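DNA mismatch repair protein MLH3 (PDB 6RMN) acts in DNA mismatch repair within the MutLbeta heterodimer, correcting insertion-deletion loops, and is represented here by its C-terminal, zinc-binding part. Local coordinates at residues B[46-51]-B[196-201]; B[52-57]-B[217-222]. One frame throughout, in Å; residues are numbered along the deposited sequence.

Contact 1 of 2, residues B[46-51]-B[196-201]; sequences VDQHAC and SAVMFG. With ZN (zinc ion), chain C.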
ATOM      1  N   VAL B  46       3.926   7.906  -2.610  1.00 33.70           N
ATOM      2  CA  VAL B  46       3.561   9.244  -2.162  1.00 31.98           C
ATOM      3  C   VAL B  46       4.597   9.728  -1.137  1.00 37.43           C
ATOM      4  O   VAL B  46       4.893   8.997  -0.183  1.00 38.31           O
ATOM      5  CB  VAL B  46       2.113   9.262  -1.579  1.00 34.01           C
ATOM      6  CG1 VAL B  46       1.708  10.663  -1.129  1.00 33.50           C
ATOM      7  CG2 VAL B  46       1.096   8.703  -2.575  1.00 34.01           C
ATOM      8  N   ASP B  47       5.138  10.961  -1.323  1.00 33.50           N
ATOM      9  CA  ASP B  47       6.048  11.598  -0.367  1.00 32.57           C
ATOM     10  C   ASP B  47       5.186  11.884   0.898  1.00 35.91           C
ATOM     11  O   ASP B  47       4.171  12.583   0.796  1.00 35.53           O
ATOM     12  CB  ASP B  47       6.587  12.901  -0.984  1.00 34.52           C
ATOM     13  CG  ASP B  47       7.540  13.744  -0.136  1.00 50.27           C
ATOM     14  OD1 ASP B  47       7.411  13.728   1.111  1.00 52.93           O
ATOM     15  OD2 ASP B  47       8.377  14.462  -0.720  1.00 56.55           O
ATOM     16  N   GLN B  48       5.544  11.302   2.062  1.00 31.68           N
ATOM     17  CA  GLN B  48       4.737  11.491   3.285  1.00 31.43           C
ATOM     18  C   GLN B  48       4.732  12.936   3.809  1.00 35.80           C
ATOM     19  O   GLN B  48       3.760  13.355   4.438  1.00 35.51           O
ATOM     20  CB  GLN B  48       5.128  10.508   4.398  1.00 32.87           C
ATOM     21  CG  GLN B  48       6.471  10.811   5.074  1.00 33.61           C
ATOM     22  CD  GLN B  48       7.010   9.655   5.850  1.00 41.31           C
ATOM     23  OE1 GLN B  48       6.826   8.492   5.490  1.00 36.32           O
ATOM     24  NE2 GLN B  48       7.694   9.952   6.929  1.00 32.06           N
ATOM     25  N   HIS B  49       5.811  13.685   3.554  1.00 32.69           N
ATOM     26  CA  HIS B  49       5.918  15.069   3.981  1.00 32.76           C
ATOM     27  C   HIS B  49       5.037  15.970   3.098  1.00 35.42           C
ATOM     28  O   HIS B  49       4.228  16.730   3.632  1.00 34.28           O
ATOM     29  CB  HIS B  49       7.384  15.532   3.996  1.00 34.10           C
ATOM     30  CG  HIS B  49       7.528  16.988   4.282  1.00 37.27           C
ATOM     31  ND1 HIS B  49       7.317  17.496   5.546  1.00 39.16           N
ATOM     32  CD2 HIS B  49       7.774  18.008   3.438  1.00 38.51           C
ATOM     33  CE1 HIS B  49       7.477  18.797   5.442  1.00 38.51           C
ATOM     34  NE2 HIS B  49       7.762  19.152   4.196  1.00 38.91           N
ATOM     35  N   ALA B  50       5.171  15.844   1.760  1.00 31.80           N
ATOM     36  CA  ALA B  50       4.405  16.590   0.755  1.00 32.08           C
ATOM     37  C   ALA B  50       2.904  16.369   0.924  1.00 35.40           C
ATOM     38  O   ALA B  50       2.132  17.318   0.833  1.00 34.41           O
ATOM     39  CB  ALA B  50       4.840  16.179  -0.647  1.00 33.25           C
ATOM     40  N   CYS B  51       2.510  15.118   1.199  1.00 31.79           N
ATOM     41  CA  CYS B  51       1.140  14.682   1.453  1.00 31.66           C
ATOM     42  C   CYS B  51       0.545  15.444   2.646  1.00 35.08           C
ATOM     43  O   CYS B  51      -0.511  16.055   2.518  1.00 36.55           O
ATOM     44  CB  CYS B  51       1.115  13.173   1.694  1.00 32.28           C
ATOM     45  SG  CYS B  51      -0.521  12.519   2.093  1.00 36.97           S
ATOM     46  N   SER B 196       4.669  22.100  10.283  1.00 38.93           N
ATOM     47  CA  SER B 196       3.766  21.251  11.048  1.00 38.76           C
ATOM     48  C   SER B 196       3.727  19.818  10.523  1.00 41.94           C
ATOM     49  O   SER B 196       3.366  18.911  11.269  1.00 42.22           O
ATOM     50  CB  SER B 196       2.365  21.843  11.048  1.00 40.89           C
ATOM     51  OG  SER B 196       2.296  22.959  11.914  1.00 52.45           O
ATOM     52  N   ALA B 197       4.080  19.629   9.237  1.00 37.68           N
ATOM     53  CA  ALA B 197       4.042  18.355   8.540  1.00 36.76           C
ATOM     54  C   ALA B 197       5.025  17.340   9.053  1.00 43.70           C
ATOM     55  O   ALA B 197       6.087  17.693   9.572  1.00 45.64           O
ATOM     56  CB  ALA B 197       4.231  18.560   7.044  1.00 36.63           C
ATOM     57  N   VAL B 198       4.663  16.060   8.889  1.00 39.64           N
ATOM     58  CA  VAL B 198       5.469  14.899   9.237  1.00 39.54           C
ATOM     59  C   VAL B 198       6.725  14.949   8.345  1.00 42.98           C
ATOM     60  O   VAL B 198       6.653  15.474   7.231  1.00 40.75           O
ATOM     61  CB  VAL B 198       4.620  13.586   9.131  1.00 42.71           C
ATOM     62  CG1 VAL B 198       4.380  13.137   7.696  1.00 41.06           C
ATOM     63  CG2 VAL B 198       5.211  12.460   9.957  1.00 43.87           C
ATOM     64  N   MET B 199       7.871  14.506   8.858  1.00 42.13           N
ATOM     65  CA  MET B 199       9.132  14.557   8.119  1.00 44.15           C
ATOM     66  C   MET B 199       9.608  13.181   7.618  1.00 47.49           C
ATOM     67  O   MET B 199       9.096  12.146   8.039  1.00 45.85           O
ATOM     68  CB  MET B 199      10.228  15.172   9.013  1.00 49.61           C
ATOM     69  CG  MET B 199      10.325  16.684   8.925  1.00 56.12           C
ATOM     70  SD  MET B 199      11.718  17.338   9.899  1.00 65.91           S
ATOM     71  CE  MET B 199      13.106  17.004   8.779  1.00 63.81           C
ATOM     72  N   PHE B 200      10.628  13.189   6.741  1.00 43.64           N
ATOM     73  CA  PHE B 200      11.318  12.003   6.269  1.00 42.58           C
ATOM     74  C   PHE B 200      12.035  11.440   7.484  1.00 47.53           C
ATOM     75  O   PHE B 200      12.619  12.203   8.270  1.00 49.21           O
ATOM     76  CB  PHE B 200      12.318  12.364   5.158  1.00 44.66           C
ATOM     77  CG  PHE B 200      11.756  12.413   3.753  1.00 45.49           C
ATOM     78  CD1 PHE B 200      10.391  12.264   3.522  1.00 47.37           C
ATOM     79  CD2 PHE B 200      12.596  12.561   2.656  1.00 48.55           C
ATOM     80  CE1 PHE B 200       9.884  12.265   2.222  1.00 47.74           C
ATOM     81  CE2 PHE B 200      12.084  12.578   1.354  1.00 50.41           C
ATOM     82  CZ  PHE B 200      10.731  12.436   1.146  1.00 47.28           C
ATOM     83  N   GLY B 201      11.897  10.132   7.681  1.00 42.79           N
ATOM     84  CA  GLY B 201      12.474   9.433   8.821  1.00 43.43           C
ATOM     85  C   GLY B 201      11.480   9.121   9.924  1.00 46.36           C
ATOM     86  O   GLY B 201      11.774   8.307  10.803  1.00 48.29           O
TER
HETATM   87 ZN    ZN C 901       8.005  21.065   3.288  1.00 47.75          ZN
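His49 links Val198 of loop 196-201 to the zinc ion of chain C. Its NE2 binds the metal at 2.1 Å, while ND1 donates to Val198 O at 2.7 Å with an N-H...O angle of 152°. That oxygen lies in the plane of the imidazole, so metal and carbonyl together fix the rotation of the ring. With CG anti to the backbone N (chi1 174°), the imidazole extends to the loop carbonyl. Ala197 CB adds an oblique contact, 3.6 Å from His49 ND1. One residue earlier, Gln48 grips the same loop: NE2 donates to Met199 O at 2.8 Å, with the acceptor near the amide plane but the donor lying above the carbonyl plane. Outside the two segments Gln48 OE1 accepts from Gln22 and NE2 also donates to Asp202 O, so the amide is held from both ends. Behind these groups Asp47 is the N-cap of helix 48-69; its OD1 accepts from His49 N (2.9 Å) and Ala50 N (3.1 Å), the latter from above the carboxylate plane. Phe200 CE1 reaches the same OD1 at 3.1 Å, obliquely. With an alanine in place of Asp47, these two helix N-H groups would probably be left without their acceptor and His49 less firmly placed. Asp47 to Ala50 form the DQHA start of the MutL endonuclease motif, and the hydrogen bond from ND1 to Val198 O is likely to raise electron density at NE2, the atom that binds zinc.

Contact 2 of 2, residues B[52-57]-B[217-222]; sequences DERIRL and SRCHNP. With ZN (zinc ion), chain C; ZN (zinc ion), chain D.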
ATOM      1  N   ASP B  52       1.233  15.404   3.798  1.00 30.68           N
ATOM      2  CA  ASP B  52       0.830  16.055   5.037  1.00 30.64           C
ATOM      3  C   ASP B  52       0.805  17.586   4.897  1.00 34.69           C
ATOM      4  O   ASP B  52      -0.182  18.221   5.294  1.00 34.70           O
ATOM      5  CB  ASP B  52       1.743  15.609   6.200  1.00 32.66           C
ATOM      6  CG  ASP B  52       1.148  15.837   7.580  1.00 43.79           C
ATOM      7  OD1 ASP B  52      -0.114  15.937   7.687  1.00 46.32           O
ATOM      8  OD2 ASP B  52       1.924  15.899   8.555  1.00 45.99           O
ATOM      9  N   GLU B  53       1.867  18.162   4.291  1.00 30.93           N
ATOM     10  CA  GLU B  53       2.010  19.598   4.018  1.00 31.36           C
ATOM     11  C   GLU B  53       0.856  20.112   3.142  1.00 35.11           C
ATOM     12  O   GLU B  53       0.328  21.186   3.427  1.00 36.19           O
ATOM     13  CB  GLU B  53       3.364  19.874   3.353  1.00 32.74           C
ATOM     14  CG  GLU B  53       3.678  21.328   3.068  1.00 38.39           C
ATOM     15  CD  GLU B  53       5.023  21.455   2.392  1.00 46.47           C
ATOM     16  OE1 GLU B  53       6.053  21.237   3.070  1.00 34.97           O
ATOM     17  OE2 GLU B  53       5.047  21.709   1.168  1.00 26.73           O
ATOM     18  N   ARG B  54       0.450  19.329   2.118  1.00 29.89           N
ATOM     19  CA  ARG B  54      -0.657  19.646   1.226  1.00 29.52           C
ATOM     20  C   ARG B  54      -2.001  19.738   1.970  1.00 33.21           C
ATOM     21  O   ARG B  54      -2.754  20.705   1.771  1.00 33.33           O
ATOM     22  CB  ARG B  54      -0.763  18.615   0.092  1.00 28.81           C
ATOM     23  CG  ARG B  54      -1.867  18.950  -0.908  1.00 36.96           C
ATOM     24  CD  ARG B  54      -1.382  20.069  -1.785  1.00 43.32           C
ATOM     25  NE  ARG B  54      -2.246  21.228  -1.743  1.00 49.58           N
ATOM     26  CZ  ARG B  54      -2.044  22.327  -2.456  1.00 52.65           C
ATOM     27  NH1 ARG B  54      -0.984  22.427  -3.252  1.00 25.71           N
ATOM     28  NH2 ARG B  54      -2.890  23.338  -2.374  1.00 51.30           N
ATOM     29  N   ILE B  55      -2.307  18.708   2.783  1.00 28.79           N
ATOM     30  CA  ILE B  55      -3.532  18.631   3.586  1.00 28.62           C
ATOM     31  C   ILE B  55      -3.580  19.843   4.521  1.00 33.33           C
ATOM     32  O   ILE B  55      -4.635  20.461   4.675  1.00 33.16           O
ATOM     33  CB  ILE B  55      -3.610  17.284   4.401  1.00 29.99           C
ATOM     34  CG1 ILE B  55      -3.649  16.048   3.465  1.00 29.13           C
ATOM     35  CG2 ILE B  55      -4.809  17.274   5.375  1.00 28.14           C
ATOM     36  CD1 ILE B  55      -3.131  14.756   4.092  1.00 29.83           C
ATOM     37  N   ARG B  56      -2.435  20.142   5.162  1.00 30.51           N
ATOM     38  CA  ARG B  56      -2.295  21.221   6.133  1.00 30.88           C
ATOM     39  C   ARG B  56      -2.471  22.595   5.516  1.00 35.13           C
ATOM     40  O   ARG B  56      -3.116  23.437   6.135  1.00 35.56           O
ATOM     41  CB  ARG B  56      -0.972  21.097   6.897  1.00 29.34           C
ATOM     42  CG  ARG B  56      -1.015  20.017   7.961  1.00 27.51           C
ATOM     43  CD  ARG B  56       0.301  19.902   8.703  1.00 35.14           C
ATOM     44  NE  ARG B  56       0.288  18.794   9.669  1.00 40.29           N
ATOM     45  CZ  ARG B  56      -0.148  18.884  10.924  1.00 50.34           C
ATOM     46  NH1 ARG B  56      -0.611  20.031  11.393  1.00 35.52           N
ATOM     47  NH2 ARG B  56      -0.133  17.821  11.715  1.00 41.49           N
ATOM     48  N   LEU B  57      -1.944  22.804   4.287  1.00 31.39           N
ATOM     49  CA  LEU B  57      -2.052  24.055   3.545  1.00 32.14           C
ATOM     50  C   LEU B  57      -3.486  24.363   3.178  1.00 35.14           C
ATOM     51  O   LEU B  57      -3.963  25.459   3.459  1.00 35.42           O
ATOM     52  CB  LEU B  57      -1.159  24.069   2.283  1.00 32.25           C
ATOM     53  CG  LEU B  57      -1.235  25.362   1.459  1.00 37.15           C
ATOM     54  CD1 LEU B  57      -0.484  26.510   2.145  1.00 37.52           C
ATOM     55  CD2 LEU B  57      -0.779  25.135   0.059  1.00 39.88           C
ATOM     56  N   SER B 217      -6.761  12.644  -0.947  1.00 33.62           N
ATOM     57  CA  SER B 217      -7.717  12.461  -2.041  1.00 34.33           C
ATOM     58  C   SER B 217      -8.903  13.442  -1.984  1.00 38.82           C
ATOM     59  O   SER B 217      -9.653  13.540  -2.957  1.00 40.57           O
ATOM     60  CB  SER B 217      -8.213  11.014  -2.082  1.00 36.48           C
ATOM     61  OG  SER B 217      -9.115  10.746  -1.020  1.00 43.08           O
ATOM     62  N   ARG B 218      -9.083  14.145  -0.849  1.00 34.19           N
ATOM     63  CA  ARG B 218     -10.178  15.103  -0.661  1.00 35.31           C
ATOM     64  C   ARG B 218      -9.738  16.540  -0.927  1.00 39.45           C
ATOM     65  O   ARG B 218     -10.580  17.444  -0.943  1.00 39.90           O
ATOM     66  CB  ARG B 218     -10.850  14.953   0.720  1.00 34.97           C
ATOM     67  CG  ARG B 218     -11.769  13.721   0.809  1.00 45.87           C
ATOM     68  CD  ARG B 218     -12.673  13.691   2.041  1.00 61.06           C
ATOM     69  NE  ARG B 218     -11.977  13.973   3.307  1.00 69.73           N
ATOM     70  CZ  ARG B 218     -11.356  13.066   4.059  1.00 76.06           C
ATOM     71  NH1 ARG B 218     -11.310  11.796   3.680  1.00 59.51           N
ATOM     72  NH2 ARG B 218     -10.767  13.426   5.191  1.00 58.82           N
ATOM     73  N   CYS B 219      -8.419  16.729  -1.166  1.00 35.71           N
ATOM     74  CA  CYS B 219      -7.769  18.002  -1.468  1.00 35.50           C
ATOM     75  C   CYS B 219      -8.113  18.473  -2.862  1.00 39.65           C
ATOM     76  O   CYS B 219      -8.402  17.655  -3.736  1.00 38.79           O
ATOM     77  CB  CYS B 219      -6.259  17.898  -1.282  1.00 35.07           C
ATOM     78  SG  CYS B 219      -5.730  17.801   0.446  1.00 38.94           S
ATOM     79  N   HIS B 220      -8.053  19.801  -3.078  1.00 37.31           N
ATOM     80  CA  HIS B 220      -8.312  20.416  -4.373  1.00 37.96           C
ATOM     81  C   HIS B 220      -7.161  20.098  -5.313  1.00 39.81           C
ATOM     82  O   HIS B 220      -7.408  19.759  -6.456  1.00 40.51           O
ATOM     83  CB  HIS B 220      -8.546  21.932  -4.241  1.00 39.33           C
ATOM     84  CG  HIS B 220      -8.873  22.583  -5.549  1.00 44.23           C
ATOM     85  ND1 HIS B 220     -10.079  22.361  -6.179  1.00 48.00           N
ATOM     86  CD2 HIS B 220      -8.117  23.394  -6.324  1.00 45.67           C
ATOM     87  CE1 HIS B 220     -10.028  23.051  -7.304  1.00 48.24           C
ATOM     88  NE2 HIS B 220      -8.865  23.684  -7.433  1.00 47.48           N
ATOM     89  N   ASN B 221      -5.916  20.151  -4.825  1.00 35.48           N
ATOM     90  CA  ASN B 221      -4.750  19.792  -5.637  1.00 35.32           C
ATOM     91  C   ASN B 221      -3.856  18.775  -4.891  1.00 36.02           C
ATOM     92  O   ASN B 221      -2.878  19.161  -4.270  1.00 34.07           O
ATOM     93  CB  ASN B 221      -3.976  21.050  -6.079  1.00 37.89           C
ATOM     94  CG  ASN B 221      -2.719  20.828  -6.903  1.00 55.20           C
ATOM     95  OD1 ASN B 221      -1.869  21.712  -6.981  1.00 54.88           O
ATOM     96  ND2 ASN B 221      -2.561  19.674  -7.543  1.00 42.69           N
ATOM     97  N   PRO B 222      -4.154  17.466  -4.949  1.00 32.85           N
ATOM     98  CA  PRO B 222      -3.306  16.498  -4.221  1.00 31.34           C
ATOM     99  C   PRO B 222      -1.971  16.141  -4.873  1.00 36.61           C
ATOM    100  O   PRO B 222      -1.209  15.366  -4.292  1.00 35.33           O
ATOM    101  CB  PRO B 222      -4.200  15.253  -4.115  1.00 32.74           C
ATOM    102  CG  PRO B 222      -5.157  15.347  -5.229  1.00 38.31           C
ATOM    103  CD  PRO B 222      -5.295  16.802  -5.621  1.00 35.25           C
TER
HETATM  104 ZN    ZN C 901       8.005  21.065   3.288  1.00 47.75          ZN
HETATM  105 ZN    ZN D 902       6.908  21.795  -0.230  1.00 47.87          ZN
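Arg54 and Ile55 of segment 52-57 in helix 48-69 meet Asn221 and Cys219 of loop segment 217-222. The polar part is close but not hydrogen-bonded: Asn221 O lies over one face of the Arg54 guanidinium, 3.0 Å from CD, and the angle at NE is too poor for a bond. Asn221 CB sits over the centre of that same face, and Leu57 CD2 lies beyond the opposite one, 3.7 Å above its plane but offset toward the rim. Bends at chi2 (76°) and chi3 (-122°) bring CD and the guanidinium against the backbone carbonyl of Asn221. Arg54 NE makes a salt bridge to Glu58, whose other oxygen accepts from His220 N, so one carboxylate ties both segments. The apolar part is Cys219 SG, 3.9 Å from Ile55 CA and 4.1 Å from Ile55 CG1. Metal binding involves the helix segment only: Glu53, its chain extended, bridges two zinc ions, OE1 2.0 Å from that of chain C and OE2 2.3 Å from that of chain D. Cys225 and His227, further along the same loop, also bind the second ion. Helix 206-216 flanks the contact, Leu216 touching Arg54 and Pro222, while Leu14 of helix 5-15 packs on Pro222 and helix 183-196 meets Leu57.

The two contacts use consecutive stretches at the start of helix 48-69, with centres 12 Å apart. Along the chain the segments alternate: 46-51, 52-57, then, after a long region holding the second sheet, 196-201 and 217-222. Contact 1 sits where strand 43-47 of the first antiparallel sheet runs into the helix; contact 2 is deeper, its centre about 11 Å from the chain centre against about 17 Å for contact 1. They meet directly, since Val198 N is 2.8 Å from Asp52 OD2, a probable hydrogen bond. His49 and Glu53, one turn apart, share the zinc of chain C with Cys194 and a residue of the partner protein, so helix, loops and partner chain converge there.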